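GCN5-related N-acetyltransferase (Ralstonia eutropha JMP134, PDB 2Q0Y) probably transfers an acyl group, most likely acetyl from acetyl-coenzyme A, to an as yet unidentified acceptor, as other GCN5-related N-acetyltransferases do. Local coordinates at residues A[27-30]-A[31-34]; A[46-50]-A[51-55]; A[133-136]-A[137-140]. All coordinates share one frame; numbering follows the deposited sequence. Where two conformers were deposited one is given.

Contact 1. Residues A[27-30]-A[31-34]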
# COMPACT_ATOMS: atom_id res chain seq x y z
N GLY A 27 -8.44 9.46 -16.33
CA GLY A 27 -9.18 10.68 -15.98
C GLY A 27 -8.54 11.58 -14.93
O GLY A 27 -9.20 12.52 -14.43
N ARG A 28 -7.27 11.34 -14.61
CA ARG A 28 -6.53 12.25 -13.73
C ARG A 28 -6.23 13.55 -14.44
O ARG A 28 -6.05 13.57 -15.66
CB ARG A 28 -5.23 11.63 -13.23
CG ARG A 28 -5.38 10.31 -12.45
CD ARG A 28 -6.47 10.27 -11.38
NE ARG A 28 -6.13 10.89 -10.10
CZ ARG A 28 -5.81 10.24 -8.97
NH1 ARG A 28 -5.70 8.92 -8.92
NH2 ARG A 28 -5.55 10.94 -7.88
N ASP A 29 -6.20 14.64 -13.68
CA ASP A 29 -5.96 15.98 -14.23
C ASP A 29 -4.60 16.10 -14.86
O ASP A 29 -3.61 15.72 -14.26
CB ASP A 29 -6.07 17.04 -13.13
CG ASP A 29 -7.50 17.50 -12.89
OD1 ASP A 29 -8.42 17.09 -13.64
OD2 ASP A 29 -7.69 18.29 -11.95
N ALA A 30 -4.56 16.67 -16.05
CA ALA A 30 -3.32 16.82 -16.81
C ALA A 30 -2.32 17.67 -16.04
O ALA A 30 -1.11 17.39 -16.03
CB ALA A 30 -3.60 17.43 -18.18
N LEU A 31 -2.82 18.69 -15.34
CA LEU A 31 -1.96 19.57 -14.58
C LEU A 31 -1.34 18.84 -13.37
O LEU A 31 -0.19 19.07 -13.01
CB LEU A 31 -2.75 20.80 -14.15
CG LEU A 31 -1.96 22.03 -13.76
CD1 LEU A 31 -0.98 22.41 -14.86
CD2 LEU A 31 -2.93 23.17 -13.45
N THR A 32 -2.11 17.97 -12.74
CA THR A 32 -1.59 17.19 -11.66
C THR A 32 -0.49 16.23 -12.16
O THR A 32 0.52 16.04 -11.49
CB THR A 32 -2.75 16.43 -10.99
OG1 THR A 32 -3.79 17.37 -10.67
CG2 THR A 32 -2.30 15.72 -9.75
N LEU A 33 -0.69 15.64 -13.33
CA LEU A 33 0.32 14.74 -13.91
C LEU A 33 1.57 15.53 -14.30
O LEU A 33 2.68 15.00 -14.22
CB LEU A 33 -0.23 13.98 -15.12
CG LEU A 33 -1.48 13.13 -14.79
CD1 LEU A 33 -2.04 12.49 -16.05
CD2 LEU A 33 -1.16 12.11 -13.74
N ALA A 34 1.38 16.79 -14.69
CA ALA A 34 2.50 17.65 -15.04
C ALA A 34 3.32 17.95 -13.79
O ALA A 34 4.56 17.97 -13.83
CB ALA A 34 2.00 18.93 -15.67
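The turn joining helix 12-25 to helix 30-50 brings D29, the N-cap residue, against T32 and L33 in the first turn of the second helix. It starts at G27, which closes helix 12-25 in a Schellman motif with positive phi (97°), and within three residues the chain has entered the next helix. The carbonyl of D29 opens the helical bonding: L33 N donates to D29 O at 3.1 Å, and the donor lies in the carbonyl plane. A34 N follows with a bond of 2.9 Å to A30 O. The D29 carboxylate itself makes no capping bond; the contact with the T32 hydroxyl is made by D29 CB, 3.4 Å from T32 OG1. The branch point of L33 comes obliquely to the D29 carbonyl oxygen, CG lying 3.4 Å from D29 O. The buried L33 side chain also packs on F23 and R24 of helix 12-25. The turn meets the second subunit as well: T32 packs on P82 and L33 on P79 of that chain, while R28, its side chain bent at chi2 and chi3, turns its guanidinium away so that NH2 bonds to S80 OG of the second subunit. What R28 offers to the helix is the root of its side chain, CB standing 4.1 Å from L33 CD2.

Contact 2. Residues A[46-50]-A[51-55]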
# COMPACT_ATOMS: atom_id res chain seq x y z
N PRO A 46 17.05 6.18 -9.70
CA PRO A 46 17.90 5.29 -8.88
C PRO A 46 17.34 3.89 -8.67
O PRO A 46 18.11 2.97 -8.37
CB PRO A 46 17.98 6.02 -7.54
CG PRO A 46 16.78 6.88 -7.51
CD PRO A 46 16.55 7.32 -8.90
N ARG A 47 16.03 3.73 -8.80
CA ARG A 47 15.38 2.47 -8.57
C ARG A 47 15.44 1.55 -9.79
O ARG A 47 15.46 0.34 -9.63
CB ARG A 47 13.94 2.70 -8.15
CG ARG A 47 13.87 3.37 -6.79
CD ARG A 47 12.49 3.72 -6.38
NE ARG A 47 12.47 4.10 -4.97
CZ ARG A 47 12.92 5.26 -4.48
NH1 ARG A 47 13.41 6.21 -5.28
NH2 ARG A 47 12.87 5.48 -3.17
N LEU A 48 15.45 2.11 -11.00
CA LEU A 48 15.82 1.32 -12.19
C LEU A 48 17.25 0.85 -12.05
O LEU A 48 17.56 -0.30 -12.37
CB LEU A 48 15.73 2.13 -13.49
CG LEU A 48 14.36 2.28 -14.13
CD1 LEU A 48 14.50 3.15 -15.36
CD2 LEU A 48 13.76 0.93 -14.50
N ALA A 49 18.11 1.75 -11.59
CA ALA A 49 19.54 1.48 -11.43
C ALA A 49 19.81 0.33 -10.49
O ALA A 49 20.64 -0.53 -10.80
CB ALA A 49 20.25 2.72 -10.93
N ASP A 50 19.13 0.29 -9.35
CA ASP A 50 19.38 -0.74 -8.34
C ASP A 50 18.45 -1.93 -8.41
O ASP A 50 18.55 -2.83 -7.59
CB ASP A 50 19.44 -0.14 -6.92
CG ASP A 50 18.09 0.26 -6.36
OD1 ASP A 50 17.01 -0.05 -6.91
OD2 ASP A 50 18.11 0.90 -5.29
N GLY A 51 17.53 -1.93 -9.38
CA GLY A 51 16.61 -3.05 -9.57
C GLY A 51 15.40 -3.08 -8.67
O GLY A 51 14.59 -4.01 -8.77
N SER A 52 15.25 -2.11 -7.78
CA SER A 52 14.08 -2.10 -6.90
C SER A 52 12.80 -1.79 -7.68
O SER A 52 11.71 -2.09 -7.21
CB SER A 52 14.28 -1.18 -5.70
OG SER A 52 14.57 0.13 -6.06
N TYR A 53 12.93 -1.14 -8.85
CA TYR A 53 11.86 -1.08 -9.83
C TYR A 53 12.25 -1.93 -11.01
O TYR A 53 13.24 -1.65 -11.69
CB TYR A 53 11.60 0.36 -10.29
CG TYR A 53 10.39 0.53 -11.18
CD1 TYR A 53 10.43 0.21 -12.53
CD2 TYR A 53 9.19 1.01 -10.68
CE1 TYR A 53 9.31 0.35 -13.33
CE2 TYR A 53 8.07 1.14 -11.47
CZ TYR A 53 8.14 0.83 -12.81
OH TYR A 53 7.04 0.97 -13.63
N PHE A 54 11.47 -2.97 -11.24
CA PHE A 54 11.76 -3.93 -12.28
C PHE A 54 10.49 -4.04 -13.14
O PHE A 54 9.48 -3.42 -12.86
CB PHE A 54 12.19 -5.28 -11.68
CG PHE A 54 12.48 -6.35 -12.71
CD1 PHE A 54 13.59 -6.26 -13.55
CD2 PHE A 54 11.62 -7.44 -12.87
CE1 PHE A 54 13.86 -7.25 -14.53
CE2 PHE A 54 11.87 -8.43 -13.84
CZ PHE A 54 13.00 -8.32 -14.67
N GLY A 55 10.56 -4.79 -14.23
CA GLY A 55 9.38 -5.02 -15.02
C GLY A 55 9.72 -5.55 -16.38
O GLY A 55 10.85 -6.03 -16.63
O HOH W 1 12.56 1.27 -4.12
O HOH W 2 15.39 -2.58 -12.85
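Hydrogen bonds dominate where R47 and D50, at the end of helix 30-50, meet S52 and Y53. D50 OD1 takes two bonds from S52: the hydroxyl OG donates at 2.6 Å to the syn lone pair, and the backbone N donates at 2.8 Å from the anti side, 28° out of the carboxylate plane. This double grip fixes the rotation of the carboxylate, which D50 chi1 (74°) has placed between its backbone N and carbonyl carbon. Among the backbone atoms, Y53 N points almost straight at R47 O (3.0 Å, 174° at the hydrogen) but approaches from above the carbonyl plane; G51 N to L48 O is weak. The R47 guanidinium turns to W43, bonding its carbonyl O through NH1 and forming a cation-pi pair with its ring; Y53 OH bonds N92.

Two waters add bridges. One donates to S52 OG and accepts a weak bond from R47 NE; the other donates to both L48 O and Y53 O, 2.6 Å from the latter.

In van der Waals contact, the extended R47 chain passes the serine, its CG 3.4 Å from S52 OG. The apolar pair is L48 and Y53, side by side, with L48 CD2 3.9 Å from Y53 CD1.

Together these form the connection from helix 30-50 to strand 54-60 of the mixed GNAT sheet, with G51 at positive phi leaving the helical path.

Contact 3. Residues A[133-136]-A[137-140]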
# COMPACT_ATOMS: atom_id res chain seq x y z
N GLN A 133 -9.71 -3.18 -14.27
CA GLN A 133 -10.35 -4.00 -13.24
C GLN A 133 -10.97 -5.33 -13.72
O GLN A 133 -10.83 -6.34 -13.04
CB GLN A 133 -11.38 -3.16 -12.47
CG GLN A 133 -12.20 -3.92 -11.45
CD GLN A 133 -13.37 -4.69 -12.07
OE1 GLN A 133 -14.00 -4.23 -13.02
NE2 GLN A 133 -13.65 -5.88 -11.53
N PRO A 134 -11.66 -5.34 -14.87
CA PRO A 134 -12.28 -6.62 -15.29
C PRO A 134 -11.25 -7.72 -15.59
O PRO A 134 -11.48 -8.87 -15.25
CB PRO A 134 -13.08 -6.24 -16.55
CG PRO A 134 -13.17 -4.75 -16.54
CD PRO A 134 -11.96 -4.25 -15.82
N LEU A 135 -10.14 -7.35 -16.21
CA LEU A 135 -9.05 -8.29 -16.45
C LEU A 135 -8.49 -8.80 -15.13
O LEU A 135 -8.28 -10.00 -14.97
CB LEU A 135 -7.94 -7.63 -17.28
CG LEU A 135 -6.63 -8.42 -17.41
CD1 LEU A 135 -6.88 -9.75 -18.14
CD2 LEU A 135 -5.56 -7.59 -18.10
N TYR A 136 -8.25 -7.90 -14.18
CA TYR A 136 -7.64 -8.33 -12.93
C TYR A 136 -8.58 -9.29 -12.22
O TYR A 136 -8.15 -10.33 -11.71
CB TYR A 136 -7.24 -7.14 -12.04
CG TYR A 136 -6.44 -6.07 -12.77
CD1 TYR A 136 -5.49 -6.41 -13.75
CD2 TYR A 136 -6.64 -4.72 -12.50
CE1 TYR A 136 -4.77 -5.43 -14.42
CE2 TYR A 136 -5.93 -3.74 -13.16
CZ TYR A 136 -4.99 -4.09 -14.12
OH TYR A 136 -4.30 -3.10 -14.79
N ALA A 137 -9.86 -8.96 -12.19
CA ALA A 137 -10.84 -9.83 -11.56
C ALA A 137 -10.85 -11.20 -12.23
O ALA A 137 -10.88 -12.21 -11.54
CB ALA A 137 -12.20 -9.21 -11.60
N ARG A 138 -10.82 -11.22 -13.56
CA ARG A 138 -10.74 -12.48 -14.32
C ARG A 138 -9.51 -13.29 -13.93
O ARG A 138 -9.54 -14.52 -13.91
CB ARG A 138 -10.68 -12.22 -15.83
CG ARG A 138 -12.00 -11.84 -16.47
CD ARG A 138 -11.92 -11.89 -18.01
NE ARG A 138 -11.31 -10.69 -18.60
CZ ARG A 138 -10.16 -10.65 -19.28
NH1 ARG A 138 -9.44 -11.75 -19.50
NH2 ARG A 138 -9.73 -9.48 -19.76
N MSE A 139 -8.43 -12.58 -13.63
CA MSE A 139 -7.16 -13.21 -13.28
C MSE A 139 -7.02 -13.51 -11.78
O MSE A 139 -5.94 -13.85 -11.32
CB MSE A 139 -6.01 -12.33 -13.75
CG MSE A 139 -5.92 -12.15 -15.27
SE MSE A 139 -4.31 -11.11 -15.68
CE MSE A 139 -3.00 -12.44 -15.08
N GLY A 140 -8.12 -13.38 -11.02
CA GLY A 140 -8.15 -13.83 -9.63
C GLY A 140 -7.75 -12.80 -8.60
O GLY A 140 -7.44 -13.14 -7.45
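L135 O receives M139 N at 2.9 Å, the closing i-to-i+4 bond of this short helix; the same M139 N also makes a weak bond to Y136 O. The two preceding bonds of the series run from A137 N to Q133 O and from R138 N to P134 O. The L135 side chain, CG anti to its backbone N (chi1 170°), reaches along the helix between two partners. In one of the two conformers of R138, L135 CD1 sits over one face of the guanidinium, 3.3 Å from R138 NH2, an apolar methyl against a flat cation. On M139, a selenomethionine, SE lies 3.8 Å from L135 CD1, the two side chains running side by side in the same direction. Q133 bends at chi2 to bring NE2 to 3.6 Å from A137 CB. G140, at positive phi (90°), is the C-prime residue of the Schellman motif that ends the helix, with G140 N bonded to A137 O and W141 N to Y136 O. Y136 OH bonds an unidentified ligand, probably from the crystallisation liquor. Helix 133-138 lies beside helix 104-118, where M139 packs on M109, N110 and E113 and L135 on Q106; Y136 and Q133 touch M147 of the second subunit, and the chain then enters strand 142-150.

How the contacts relate
Contacts 1, 2 and 3 follow one another along the chain, all within the GNAT fold, and are separate from each other: their centres lie 25 to 26 Å apart. Contacts 1 and 2 mark the two ends of helix 30-50, the first where the chain arrives from helix 12-25, the second where it leaves for strand 54-60. Contact 3 belongs to the short helix 133-138, after strand 123-127, an outermost strand of the sheet within this chain, and lies on the opposite side of the chain's centre from contact 2. Each includes a helix end at which the chain changes direction. Contacts 1 and 3 both meet the second subunit, placing these two turns at the dimer interface.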